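PDB 2EVE: EVE domain-containing protein from Pseudomonas syringae pv. tomato str. DC3000, which is of unknown function but, as an EVE domain related to the ASCH and PUA families, may recognise modified bases in nucleic acids. Local coordinates for residues F13-L18 against V102-N107; D45-Y50 against L97-V102; F49-C54 against G58-G63; Q122-Q127 against S133-T138. All coordinates share one frame; numbering follows the deposited sequence.

Contact 1: residues F13-L18 against V102-N107; sequences FSISDL and VDIFKN
Ile-15, in the first turn of helix 15-21, lies against Ile-104 of strand 95-110, and the two side chains pass at a slant. On the tight side the branch methyl of Ile-15 does most of the work: its CG2 stands 3.8 Å from Ile-104 CD1 and CG1 alike. The longer arm of Ile-15 turns the other way along the strand. With CG1 anti to the backbone N (chi1 -178°), Ile-15 CD1 comes 3.6 Å from the carbonyl O of Asp-103, a van der Waals contact with the strand backbone. Ile-104 is stretched out, both torsions near 180°, which carries its CD1 past Ile-15 toward the surface. There the contact loosens: Ile-104 CD1 meets the hydroxyl of exposed Ser-16, OG at 3.8 Å. Ser-14 is the N-cap of the helix and forms a capping box with Asp-17. Asp-17 N donates to Ser-14 OG at 3.2 Å, and Ser-14 N returns a nearly straight bond (168°) to Asp-17 OD2, 2.9 Å away. The Asp-103 side chain leaves the backbone away from the helix, and its OD2 forms a salt bridge with Arg-149. The start of helix 15-21 thus rests on strand 95-110, where Val-102 and Asp-103 form a classic bulge opposite Ile-62, while Ile-15 also touches Ala-60 of strand 58-71 and Phe-49 of strand 46-51.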
loop_
_atom_site.group_PDB
_atom_site.type_symbol
_atom_site.label_atom_id
_atom_site.label_comp_id
_atom_site.label_asym_id
_atom_site.label_seq_id
_atom_site.Cartn_x
_atom_site.Cartn_y
_atom_site.Cartn_z
ATOM N N PHE A 13 10.649 0.276 -3.880
ATOM C CA PHE A 13 10.506 -0.030 -2.460
ATOM C C PHE A 13 9.799 -1.374 -2.353
ATOM O O PHE A 13 8.637 -1.509 -2.733
ATOM C CB PHE A 13 9.705 1.071 -1.757
ATOM C CG PHE A 13 9.606 0.898 -0.267
ATOM C CD1 PHE A 13 10.753 0.790 0.517
ATOM C CD2 PHE A 13 8.362 0.856 0.355
ATOM C CE1 PHE A 13 10.661 0.643 1.903
ATOM C CE2 PHE A 13 8.258 0.711 1.736
ATOM C CZ PHE A 13 9.408 0.603 2.512
ATOM N N SER A 14 10.521 -2.370 -1.849
ATOM C CA SER A 14 10.000 -3.726 -1.722
ATOM C C SER A 14 9.755 -4.127 -0.277
ATOM O O SER A 14 10.156 -3.426 0.654
ATOM C CB SER A 14 10.996 -4.715 -2.324
ATOM O OG SER A 14 12.142 -4.807 -1.493
ATOM N N ILE A 15 9.107 -5.272 -0.089
ATOM C CA ILE A 15 8.845 -5.758 1.255
ATOM C C ILE A 15 10.184 -6.080 1.924
ATOM O O ILE A 15 10.304 -6.005 3.147
ATOM C CB ILE A 15 7.934 -7.015 1.240
ATOM C CG1 ILE A 15 7.646 -7.476 2.670
ATOM C CG2 ILE A 15 8.580 -8.125 0.428
ATOM C CD1 ILE A 15 6.814 -6.501 3.481
ATOM N N SER A 16 11.190 -6.429 1.121
ATOM C CA SER A 16 12.515 -6.727 1.665
ATOM C C SER A 16 13.138 -5.452 2.227
ATOM O O SER A 16 13.824 -5.486 3.250
ATOM C CB SER A 16 13.436 -7.315 0.587
ATOM O OG SER A 16 13.059 -8.641 0.260
ATOM N N ASP A 17 12.904 -4.329 1.552
ATOM C CA ASP A 17 13.435 -3.052 2.020
ATOM C C ASP A 17 12.781 -2.702 3.347
ATOM O O ASP A 17 13.442 -2.206 4.258
ATOM C CB ASP A 17 13.158 -1.924 1.020
ATOM C CG ASP A 17 13.930 -2.081 -0.279
ATOM O OD1 ASP A 17 15.132 -2.424 -0.229
ATOM O OD2 ASP A 17 13.336 -1.840 -1.349
ATOM N N LEU A 18 11.477 -2.954 3.458
ATOM C CA LEU A 18 10.756 -2.650 4.693
ATOM C C LEU A 18 11.260 -3.538 5.822
ATOM O O LEU A 18 11.398 -3.089 6.957
ATOM C CB LEU A 18 9.244 -2.846 4.507
ATOM C CG LEU A 18 8.374 -2.605 5.752
ATOM C CD1 LEU A 18 8.589 -1.186 6.271
ATOM C CD2 LEU A 18 6.901 -2.824 5.409
ATOM N N VAL A 102 5.964 -6.242 9.302
ATOM C CA VAL A 102 5.226 -7.254 10.041
ATOM C C VAL A 102 5.640 -8.643 9.559
ATOM O O VAL A 102 6.058 -9.476 10.359
ATOM C CB VAL A 102 3.689 -7.083 9.895
ATOM C CG1 VAL A 102 2.972 -8.256 10.558
ATOM C CG2 VAL A 102 3.245 -5.780 10.548
ATOM N N ASP A 103 5.547 -8.897 8.257
ATOM C CA ASP A 103 5.924 -10.210 7.746
ATOM C C ASP A 103 6.233 -10.201 6.256
ATOM O O ASP A 103 5.778 -9.329 5.514
ATOM C CB ASP A 103 4.803 -11.217 8.055
ATOM C CG ASP A 103 5.240 -12.665 7.882
ATOM O OD1 ASP A 103 6.445 -12.958 8.033
ATOM O OD2 ASP A 103 4.368 -13.518 7.612
ATOM N N ILE A 104 7.038 -11.165 5.824
ATOM C CA ILE A 104 7.390 -11.283 4.420
ATOM C C ILE A 104 7.057 -12.706 3.988
ATOM O O ILE A 104 7.379 -13.670 4.686
ATOM C CB ILE A 104 8.889 -10.972 4.182
ATOM C CG1 ILE A 104 9.219 -11.125 2.699
ATOM C CG2 ILE A 104 9.759 -11.863 5.060
ATOM C CD1 ILE A 104 10.625 -10.702 2.335
ATOM N N PHE A 105 6.382 -12.829 2.853
ATOM C CA PHE A 105 5.981 -14.131 2.340
ATOM C C PHE A 105 7.119 -14.826 1.600
ATOM O O PHE A 105 7.907 -14.187 0.902
ATOM C CB PHE A 105 4.784 -13.983 1.390
ATOM C CG PHE A 105 3.529 -13.453 2.044
ATOM C CD1 PHE A 105 3.451 -13.269 3.421
ATOM C CD2 PHE A 105 2.409 -13.156 1.270
ATOM C CE1 PHE A 105 2.275 -12.803 4.018
ATOM C CE2 PHE A 105 1.232 -12.691 1.855
ATOM C CZ PHE A 105 1.165 -12.514 3.231
ATOM N N LYS A 106 7.202 -16.143 1.761
ATOM C CA LYS A 106 8.228 -16.919 1.083
ATOM C C LYS A 106 7.882 -16.913 -0.401
ATOM O O LYS A 106 8.761 -16.890 -1.262
ATOM C CB LYS A 106 8.243 -18.358 1.605
ATOM C CG LYS A 106 9.283 -19.251 0.935
ATOM C CD LYS A 106 9.191 -20.696 1.415
ATOM C CE LYS A 106 9.507 -20.826 2.900
ATOM N NZ LYS A 106 9.453 -22.246 3.360
ATOM N N ASN A 107 6.586 -16.925 -0.687
ATOM C CA ASN A 107 6.098 -16.920 -2.056
ATOM C C ASN A 107 5.041 -15.836 -2.243
ATOM O O ASN A 107 4.080 -15.750 -1.478
ATOM C CB ASN A 107 5.508 -18.290 -2.402
ATOM C CG ASN A 107 6.555 -19.390 -2.413
ATOM O OD1 ASN A 107 7.463 -19.388 -3.243
ATOM N ND2 ASN A 107 6.435 -20.332 -1.484
#

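Contact 2: residues D45-Y50 against L97-V102; sequences DEFFFY and LDIGFV. With 144 (tris-hydroxymethyl-methyl-ammonium), chain D.
The ring of Phe-47 meets Ile-99 along one side of its rim: Ile-99 CD1 lies near the ring plane, 3.5 Å from Phe-47 CZ. Ile-99 CG2 stands above that plane, 3.6 Å from Phe-47 CE2. Trp-26 packs edge-to-face with the same phenylalanine. The ring of Tyr-50 has a partner in plane at its edge, O2 of the bound tris-hydroxymethyl-methyl-ammonium. Phe-47 CG sits between the backbone N and the carbonyl carbon (chi1 70°), lifting the ring off strand 46-51 so that it spans the gap to strand 95-110, two places away in the sheet, and crosses Ile-99 at about a right angle. At the other end Glu-46 crosses Val-102, also at about a right angle, its OE2 3.9 Å from Val-102 CG1 in a partly exposed spot. Strand 58-71 lies between the two segments and takes the backbone bonds of Phe-47 through Gly-63. Across the sheet the contact is van der Waals only, a phenyl against methyls and a carboxylate O beside a methyl, and so rests on shape rather than directed bonds; Tyr-50 OH instead shares a short 2.6 Å hydrogen bond with the ligand O2, which either could donate.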
loop_
_atom_site.group_PDB
_atom_site.type_symbol
_atom_site.label_atom_id
_atom_site.label_comp_id
_atom_site.label_asym_id
_atom_site.label_seq_id
_atom_site.Cartn_x
_atom_site.Cartn_y
_atom_site.Cartn_z
ATOM N N ASP A 45 -3.158 -0.504 12.480
ATOM C CA ASP A 45 -3.812 -1.134 11.337
ATOM C C ASP A 45 -2.737 -1.881 10.560
ATOM O O ASP A 45 -1.568 -1.494 10.574
ATOM C CB ASP A 45 -4.447 -0.093 10.412
ATOM C CG ASP A 45 -5.741 0.484 10.962
ATOM O OD1 ASP A 45 -6.200 0.047 12.040
ATOM O OD2 ASP A 45 -6.300 1.382 10.304
ATOM N N GLU A 46 -3.127 -2.957 9.889
ATOM C CA GLU A 46 -2.177 -3.729 9.100
ATOM C C GLU A 46 -2.557 -3.649 7.634
ATOM O O GLU A 46 -3.713 -3.389 7.303
ATOM C CB GLU A 46 -2.166 -5.186 9.563
ATOM C CG GLU A 46 -1.561 -5.372 10.942
ATOM C CD GLU A 46 -1.748 -6.779 11.473
ATOM O OE1 GLU A 46 -2.909 -7.175 11.709
ATOM O OE2 GLU A 46 -0.736 -7.483 11.658
ATOM N N PHE A 47 -1.587 -3.866 6.754
ATOM C CA PHE A 47 -1.862 -3.812 5.325
ATOM C C PHE A 47 -1.033 -4.806 4.545
ATOM O O PHE A 47 0.076 -5.165 4.950
ATOM C CB PHE A 47 -1.591 -2.402 4.779
ATOM C CG PHE A 47 -0.129 -2.029 4.738
ATOM C CD1 PHE A 47 0.639 -2.270 3.601
ATOM C CD2 PHE A 47 0.477 -1.429 5.837
ATOM C CE1 PHE A 47 1.993 -1.919 3.564
ATOM C CE2 PHE A 47 1.827 -1.077 5.810
ATOM C CZ PHE A 47 2.582 -1.319 4.676
ATOM N N PHE A 48 -1.587 -5.263 3.429
ATOM C CA PHE A 48 -0.861 -6.171 2.558
ATOM C C PHE A 48 0.029 -5.318 1.672
ATOM O O PHE A 48 -0.422 -4.329 1.091
ATOM C CB PHE A 48 -1.818 -6.985 1.690
ATOM C CG PHE A 48 -2.501 -8.091 2.425
ATOM C CD1 PHE A 48 -1.767 -8.974 3.211
ATOM C CD2 PHE A 48 -3.877 -8.256 2.336
ATOM C CE1 PHE A 48 -2.394 -10.006 3.896
ATOM C CE2 PHE A 48 -4.514 -9.286 3.017
ATOM C CZ PHE A 48 -3.772 -10.164 3.800
ATOM N N PHE A 49 1.298 -5.700 1.596
ATOM C CA PHE A 49 2.292 -5.001 0.785
ATOM C C PHE A 49 2.241 -5.656 -0.597
ATOM O O PHE A 49 2.708 -6.781 -0.783
ATOM C CB PHE A 49 3.679 -5.182 1.425
ATOM C CG PHE A 49 4.737 -4.223 0.925
ATOM C CD1 PHE A 49 5.047 -4.126 -0.430
ATOM C CD2 PHE A 49 5.467 -3.457 1.835
ATOM C CE1 PHE A 49 6.075 -3.275 -0.872
ATOM C CE2 PHE A 49 6.488 -2.612 1.406
ATOM C CZ PHE A 49 6.796 -2.517 0.053
ATOM N N TYR A 50 1.664 -4.949 -1.562
ATOM C CA TYR A 50 1.515 -5.470 -2.916
ATOM C C TYR A 50 2.582 -4.944 -3.875
ATOM O O TYR A 50 2.752 -3.734 -4.031
ATOM C CB TYR A 50 0.110 -5.121 -3.425
ATOM C CG TYR A 50 -0.195 -5.576 -4.834
ATOM C CD1 TYR A 50 0.191 -4.813 -5.935
ATOM C CD2 TYR A 50 -0.871 -6.772 -5.063
ATOM C CE1 TYR A 50 -0.089 -5.234 -7.236
ATOM C CE2 TYR A 50 -1.155 -7.201 -6.356
ATOM C CZ TYR A 50 -0.763 -6.431 -7.433
ATOM O OH TYR A 50 -1.043 -6.857 -8.707
ATOM N N LEU A 97 2.591 8.629 5.391
ATOM C CA LEU A 97 2.484 8.088 6.733
ATOM C C LEU A 97 3.644 7.143 6.956
ATOM O O LEU A 97 4.342 6.786 6.013
ATOM C CB LEU A 97 1.132 7.388 6.938
ATOM C CG LEU A 97 0.603 6.363 5.931
ATOM C CD1 LEU A 97 1.467 5.115 5.935
ATOM C CD2 LEU A 97 -0.831 6.020 6.313
ATOM N N ASP A 98 3.880 6.770 8.206
ATOM C CA ASP A 98 4.976 5.862 8.496
ATOM C C ASP A 98 4.446 4.458 8.712
ATOM O O ASP A 98 3.418 4.264 9.365
ATOM C CB ASP A 98 5.748 6.310 9.739
ATOM C CG ASP A 98 6.368 7.685 9.584
ATOM O OD1 ASP A 98 6.733 8.063 8.449
ATOM O OD2 ASP A 98 6.502 8.384 10.609
ATOM N N ILE A 99 5.155 3.481 8.157
ATOM C CA ILE A 99 4.768 2.084 8.279
ATOM C C ILE A 99 5.884 1.248 8.893
ATOM O O ILE A 99 7.044 1.660 8.924
ATOM C CB ILE A 99 4.428 1.470 6.910
ATOM C CG1 ILE A 99 5.664 1.494 6.006
ATOM C CG2 ILE A 99 3.280 2.240 6.265
ATOM C CD1 ILE A 99 5.648 0.443 4.927
ATOM N N GLY A 100 5.518 0.068 9.378
ATOM C CA GLY A 100 6.491 -0.823 9.977
ATOM C C GLY A 100 6.378 -2.233 9.429
ATOM O O GLY A 100 5.328 -2.630 8.918
ATOM N N PHE A 101 7.458 -2.998 9.536
ATOM C CA PHE A 101 7.466 -4.367 9.034
ATOM C C PHE A 101 6.700 -5.331 9.929
ATOM O O PHE A 101 6.754 -5.238 11.156
ATOM C CB PHE A 101 8.908 -4.867 8.876
ATOM C CG PHE A 101 9.011 -6.287 8.389
ATOM C CD1 PHE A 101 9.305 -7.323 9.269
ATOM C CD2 PHE A 101 8.811 -6.585 7.045
ATOM C CE1 PHE A 101 9.401 -8.644 8.817
ATOM C CE2 PHE A 101 8.904 -7.897 6.580
ATOM C CZ PHE A 101 9.200 -8.929 7.469
ATOM N N VAL A 102 5.964 -6.242 9.302
ATOM C CA VAL A 102 5.226 -7.254 10.041
ATOM C C VAL A 102 5.640 -8.643 9.559
ATOM O O VAL A 102 6.058 -9.476 10.359
ATOM C CB VAL A 102 3.689 -7.083 9.895
ATOM C CG1 VAL A 102 2.972 -8.256 10.558
ATOM C CG2 VAL A 102 3.245 -5.780 10.548
HETATM C C1 144 D . 0.693 -2.937 -11.578
HETATM N N 144 D . -0.712 -2.677 -11.293
HETATM C C2 144 D . -1.416 -3.992 -11.136
HETATM O O2 144 D . -0.979 -5.334 -10.845
HETATM C C3 144 D . -1.203 -1.808 -12.445
HETATM O O3 144 D . -2.584 -1.404 -12.344
HETATM C C4 144 D . -0.720 -1.989 -9.985
HETATM O O4 144 D . -0.103 -0.562 -9.616
#

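Contact 3: residues F49-C54 against G58-G63; sequences FYHSSC and GIAGIG. With 144 (tris-hydroxymethyl-methyl-ammonium), chain D.
Tyr-50 lies against Gly-58, and its side chain can be followed outward from the strand. CB lies at the limit of contact with the Gly-58 carbonyl, and Tyr-50 CG is 3.9 Å from Gly-58 O. Tyr-50 CD2 comes 3.5 Å from Gly-58 C and is also beside CG1 of Ile-59. Next along the rim, Tyr-50 CE2 is 3.4 Å from Gly-58 CA, and Gly-58 N sits over one ring face, offset toward the rim. The hydroxyl at the tip leaves the strands for the bound tris-hydroxymethyl-methyl-ammonium, beside which Ser-52 and Ser-53 also line the pocket. Gly-58 has backbone angles that call for glycine. On the other face of the sheet, the methyl of Ala-60 stands over the centre of the His-51 imidazole in a CH-pi contact, Ala-60 CB 3.5 Å from the centroid. His-51 NE2 bonds to Ile-15 N, which fixes the turn of that ring. The backbones pair through His-51 N to Gly-58 O (2.8 Å) with a return bond from Gly-58 N to His-51 O (3.1 Å), and through Ala-60 N to Phe-49 O (2.8 Å). Ala-60 and Gly-61 both face Phe-49, a classic bulge in an antiparallel beta hairpin whose loop end borders the ligand pocket.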
loop_
_atom_site.group_PDB
_atom_site.type_symbol
_atom_site.label_atom_id
_atom_site.label_comp_id
_atom_site.label_asym_id
_atom_site.label_seq_id
_atom_site.Cartn_x
_atom_site.Cartn_y
_atom_site.Cartn_z
ATOM N N PHE A 49 1.298 -5.700 1.596
ATOM C CA PHE A 49 2.292 -5.001 0.785
ATOM C C PHE A 49 2.241 -5.656 -0.597
ATOM O O PHE A 49 2.708 -6.781 -0.783
ATOM C CB PHE A 49 3.679 -5.182 1.425
ATOM C CG PHE A 49 4.737 -4.223 0.925
ATOM C CD1 PHE A 49 5.047 -4.126 -0.430
ATOM C CD2 PHE A 49 5.467 -3.457 1.835
ATOM C CE1 PHE A 49 6.075 -3.275 -0.872
ATOM C CE2 PHE A 49 6.488 -2.612 1.406
ATOM C CZ PHE A 49 6.796 -2.517 0.053
ATOM N N TYR A 50 1.664 -4.949 -1.562
ATOM C CA TYR A 50 1.515 -5.470 -2.916
ATOM C C TYR A 50 2.582 -4.944 -3.875
ATOM O O TYR A 50 2.752 -3.734 -4.031
ATOM C CB TYR A 50 0.110 -5.121 -3.425
ATOM C CG TYR A 50 -0.195 -5.576 -4.834
ATOM C CD1 TYR A 50 0.191 -4.813 -5.935
ATOM C CD2 TYR A 50 -0.871 -6.772 -5.063
ATOM C CE1 TYR A 50 -0.089 -5.234 -7.236
ATOM C CE2 TYR A 50 -1.155 -7.201 -6.356
ATOM C CZ TYR A 50 -0.763 -6.431 -7.433
ATOM O OH TYR A 50 -1.043 -6.857 -8.707
ATOM N N HIS A 51 3.306 -5.869 -4.504
ATOM C CA HIS A 51 4.346 -5.517 -5.464
ATOM C C HIS A 51 3.713 -5.276 -6.827
ATOM O O HIS A 51 3.100 -6.174 -7.400
ATOM C CB HIS A 51 5.380 -6.642 -5.566
ATOM C CG HIS A 51 6.373 -6.653 -4.447
ATOM N ND1 HIS A 51 7.381 -7.590 -4.360
ATOM C CD2 HIS A 51 6.531 -5.829 -3.384
ATOM C CE1 HIS A 51 8.117 -7.341 -3.291
ATOM N NE2 HIS A 51 7.624 -6.278 -2.682
ATOM N N SER A 52 3.876 -4.060 -7.339
ATOM C CA SER A 52 3.306 -3.670 -8.625
ATOM C C SER A 52 4.372 -3.396 -9.687
ATOM O O SER A 52 5.536 -3.171 -9.363
ATOM C CB SER A 52 2.443 -2.420 -8.433
ATOM O OG SER A 52 3.225 -1.342 -7.938
ATOM N N SER A 53 3.963 -3.411 -10.954
ATOM C CA SER A 53 4.871 -3.158 -12.075
ATOM C C SER A 53 6.183 -3.920 -11.938
ATOM O O SER A 53 7.256 -3.320 -11.876
ATOM C CB SER A 53 5.175 -1.660 -12.183
ATOM O OG SER A 53 3.990 -0.906 -12.366
ATOM N N CYS A 54 6.095 -5.244 -11.897
ATOM C CA CYS A 54 7.276 -6.083 -11.755
ATOM C C CYS A 54 7.020 -7.451 -12.381
ATOM O O CYS A 54 5.893 -7.758 -12.772
ATOM C CB CYS A 54 7.625 -6.238 -10.273
ATOM S SG CYS A 54 6.312 -6.973 -9.277
ATOM N N GLY A 58 1.957 -9.048 -7.031
ATOM C CA GLY A 58 1.108 -9.731 -6.076
ATOM C C GLY A 58 1.432 -9.340 -4.654
ATOM O O GLY A 58 2.322 -8.527 -4.415
ATOM N N ILE A 59 0.706 -9.917 -3.706
ATOM C CA ILE A 59 0.935 -9.617 -2.299
ATOM C C ILE A 59 2.227 -10.292 -1.849
ATOM O O ILE A 59 2.356 -11.515 -1.902
ATOM C CB ILE A 59 -0.252 -10.091 -1.454
ATOM C CG1 ILE A 59 -1.503 -9.314 -1.882
ATOM C CG2 ILE A 59 0.034 -9.882 0.024
ATOM C CD1 ILE A 59 -2.779 -9.756 -1.215
ATOM N N ALA A 60 3.178 -9.479 -1.397
ATOM C CA ALA A 60 4.488 -9.975 -0.985
ATOM C C ALA A 60 4.731 -10.033 0.516
ATOM O O ALA A 60 5.717 -10.625 0.964
ATOM C CB ALA A 60 5.570 -9.136 -1.641
ATOM N N GLY A 61 3.848 -9.417 1.289
ATOM C CA GLY A 61 4.016 -9.424 2.728
ATOM C C GLY A 61 2.995 -8.577 3.453
ATOM O O GLY A 61 1.973 -8.182 2.883
ATOM N N ILE A 62 3.290 -8.289 4.715
ATOM C CA ILE A 62 2.408 -7.511 5.571
ATOM C C ILE A 62 3.165 -6.399 6.290
ATOM O O ILE A 62 4.310 -6.577 6.706
ATOM C CB ILE A 62 1.760 -8.421 6.634
ATOM C CG1 ILE A 62 0.991 -9.547 5.943
ATOM C CG2 ILE A 62 0.843 -7.609 7.535
ATOM C CD1 ILE A 62 0.448 -10.590 6.911
ATOM N N GLY A 63 2.513 -5.248 6.426
ATOM C CA GLY A 63 3.105 -4.120 7.124
ATOM C C GLY A 63 2.084 -3.576 8.105
ATOM O O GLY A 63 0.945 -4.037 8.124
HETATM C C1 144 D . 0.693 -2.937 -11.578
HETATM N N 144 D . -0.712 -2.677 -11.293
HETATM C C2 144 D . -1.416 -3.992 -11.136
HETATM O O2 144 D . -0.979 -5.334 -10.845
HETATM C C3 144 D . -1.203 -1.808 -12.445
HETATM O O3 144 D . -2.584 -1.404 -12.344
HETATM C C4 144 D . -0.720 -1.989 -9.985
HETATM O O4 144 D . -0.103 -0.562 -9.616
#

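Contact 4: residues Q122-Q127 against S133-T138; sequences QLPLVQ and SVMPVT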
loop_
_atom_site.group_PDB
_atom_site.type_symbol
_atom_site.label_atom_id
_atom_site.label_comp_id
_atom_site.label_asym_id
_atom_site.label_seq_id
_atom_site.Cartn_x
_atom_site.Cartn_y
_atom_site.Cartn_z
ATOM N N GLN A 122 -14.986 -8.688 -4.345
ATOM C CA GLN A 122 -15.309 -7.302 -4.008
ATOM C C GLN A 122 -14.080 -6.453 -3.701
ATOM O O GLN A 122 -14.202 -5.277 -3.361
ATOM C CB GLN A 122 -16.265 -7.260 -2.814
ATOM C CG GLN A 122 -17.641 -7.829 -3.104
ATOM C CD GLN A 122 -18.363 -7.066 -4.198
ATOM O OE1 GLN A 122 -18.602 -5.863 -4.076
ATOM N NE2 GLN A 122 -18.715 -7.762 -5.273
ATOM N N LEU A 123 -12.899 -7.049 -3.819
ATOM C CA LEU A 123 -11.662 -6.324 -3.560
ATOM C C LEU A 123 -11.325 -5.499 -4.800
ATOM O O LEU A 123 -11.226 -6.037 -5.901
ATOM C CB LEU A 123 -10.535 -7.313 -3.266
ATOM C CG LEU A 123 -9.198 -6.722 -2.820
ATOM C CD1 LEU A 123 -9.359 -6.028 -1.467
ATOM C CD2 LEU A 123 -8.175 -7.841 -2.732
ATOM N N PRO A 124 -11.148 -4.176 -4.640
ATOM C CA PRO A 124 -10.825 -3.322 -5.789
ATOM C C PRO A 124 -9.675 -3.840 -6.652
ATOM O O PRO A 124 -9.695 -3.697 -7.874
ATOM C CB PRO A 124 -10.498 -1.983 -5.136
ATOM C CG PRO A 124 -11.414 -1.967 -3.960
ATOM C CD PRO A 124 -11.271 -3.369 -3.411
ATOM N N LEU A 125 -8.680 -4.439 -6.005
ATOM C CA LEU A 125 -7.506 -4.973 -6.688
ATOM C C LEU A 125 -7.843 -5.898 -7.853
ATOM O O LEU A 125 -7.158 -5.887 -8.878
ATOM C CB LEU A 125 -6.620 -5.736 -5.694
ATOM C CG LEU A 125 -5.276 -6.259 -6.212
ATOM C CD1 LEU A 125 -4.319 -5.090 -6.369
ATOM C CD2 LEU A 125 -4.696 -7.283 -5.241
ATOM N N VAL A 126 -8.893 -6.697 -7.695
ATOM C CA VAL A 126 -9.283 -7.647 -8.735
ATOM C C VAL A 126 -10.432 -7.176 -9.616
ATOM O O VAL A 126 -10.927 -7.937 -10.448
ATOM C CB VAL A 126 -9.678 -9.013 -8.127
ATOM C CG1 VAL A 126 -8.551 -9.540 -7.252
ATOM C CG2 VAL A 126 -10.967 -8.884 -7.330
ATOM N N GLN A 127 -10.856 -5.927 -9.444
ATOM C CA GLN A 127 -11.951 -5.397 -10.244
ATOM C C GLN A 127 -11.429 -4.696 -11.494
ATOM O O GLN A 127 -10.563 -3.824 -11.418
ATOM C CB GLN A 127 -12.795 -4.428 -9.413
ATOM C CG GLN A 127 -13.377 -5.051 -8.151
ATOM C CD GLN A 127 -14.361 -4.137 -7.450
ATOM O OE1 GLN A 127 -14.051 -2.984 -7.150
ATOM N NE2 GLN A 127 -15.557 -4.650 -7.180
ATOM N N SER A 133 -4.492 2.485 -5.665
ATOM C CA SER A 133 -3.246 1.974 -5.087
ATOM C C SER A 133 -3.307 1.750 -3.576
ATOM O O SER A 133 -2.440 1.084 -3.009
ATOM C CB SER A 133 -2.094 2.928 -5.410
ATOM O OG SER A 133 -2.354 4.223 -4.900
ATOM N N VAL A 134 -4.312 2.331 -2.928
ATOM C CA VAL A 134 -4.516 2.173 -1.486
ATOM C C VAL A 134 -5.993 1.833 -1.327
ATOM O O VAL A 134 -6.862 2.568 -1.802
ATOM C CB VAL A 134 -4.193 3.463 -0.701
ATOM C CG1 VAL A 134 -4.425 3.232 0.785
ATOM C CG2 VAL A 134 -2.746 3.880 -0.950
HETATM N N MSE A 135 -6.279 0.723 -0.654
HETATM C CA MSE A 135 -7.657 0.275 -0.510
HETATM C C MSE A 135 -7.931 -0.453 0.792
HETATM O O MSE A 135 -7.024 -1.005 1.416
HETATM C CB MSE A 135 -7.982 -0.693 -1.641
HETATM C CG MSE A 135 -7.149 -1.975 -1.546
HETATM SE SE MSE A 135 -7.255 -3.122 -3.092
HETATM C CE MSE A 135 -6.230 -1.997 -4.275
ATOM N N PRO A 136 -9.200 -0.469 1.214
ATOM C CA PRO A 136 -9.557 -1.165 2.447
ATOM C C PRO A 136 -9.646 -2.660 2.132
ATOM O O PRO A 136 -9.818 -3.051 0.977
ATOM C CB PRO A 136 -10.920 -0.565 2.799
ATOM C CG PRO A 136 -11.515 -0.301 1.456
ATOM C CD PRO A 136 -10.352 0.275 0.670
ATOM N N VAL A 137 -9.499 -3.483 3.160
ATOM C CA VAL A 137 -9.593 -4.932 3.028
ATOM C C VAL A 137 -10.482 -5.365 4.189
ATOM O O VAL A 137 -10.209 -5.015 5.337
ATOM C CB VAL A 137 -8.198 -5.612 3.154
ATOM C CG1 VAL A 137 -8.355 -7.128 3.217
ATOM C CG2 VAL A 137 -7.319 -5.233 1.966
ATOM N N THR A 138 -11.556 -6.097 3.899
ATOM C CA THR A 138 -12.460 -6.540 4.957
ATOM C C THR A 138 -11.810 -7.645 5.775
ATOM O O THR A 138 -10.827 -8.250 5.346
ATOM C CB THR A 138 -13.784 -7.087 4.389
ATOM O OG1 THR A 138 -13.530 -8.304 3.678
ATOM C CG2 THR A 138 -14.427 -6.073 3.458
#
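Met-135, present as selenomethionine, thrusts its side chain from strand 134-137 into the curve of residues 123-125. CG stands between the backbone N and the carbonyl carbon (chi1 65°), the chain then runs extended through chi2, and it bends at chi3 (72°), which turns the CE methyl toward Leu-125. The selenium is the centre of the contact. Met-135 SE lies 3.5 Å from Leu-125 N and 3.7 Å from Leu-125 CB, and the Leu-125 and Met-135 side chains cross at about a right angle. Pro-124 flanks it with both CB and CD, each 4.0 Å from Met-135 SE, its ring sliding past the selenomethionine in the opposite direction. Leu-123 closes the group: with CG anti to the backbone N (chi1 -173°) its CD1 swings to 3.9 Å from Met-135 SE. Leu-123 CD1 also touches Pro-136 O and lies 4.1 Å from Val-137 CG2. Beyond the two segments, Met-135 also packs on Leu-5 of strand 3-8, and Leu-125 on Leu-111 and Leu-114 of helix 111-115. What results is a short 3-10 turn, residues 124-126, laid by apolar contacts over an outermost strand of the mixed sheet, with the side chain of Leu-125 about 6 Å from the bound tris-hydroxymethyl-methyl-ammonium.

Overall arrangement
All four contacts reach one mixed sheet of the EVE domain. Contacts 1 and 2 share Val-102 on strand 95-110, their centres 10 Å apart; contacts 2 and 3, with centres 11 Å apart, share Phe-49 and Tyr-50. Contacts 2 and 3 are nested along the chain within the loop closed by contact 1, while contact 4 follows later, its centre about 20 Å from that of contact 1. Contact 1 sets helix 15-21 on the sheet, and Phe-49 packs against its start. Contact 4 lies by outer strand 134-137, yet its Leu-125 touches Tyr-50 of contacts 2 and 3 beside the bound ligand; whether this pocket serves a natural ligand is not known.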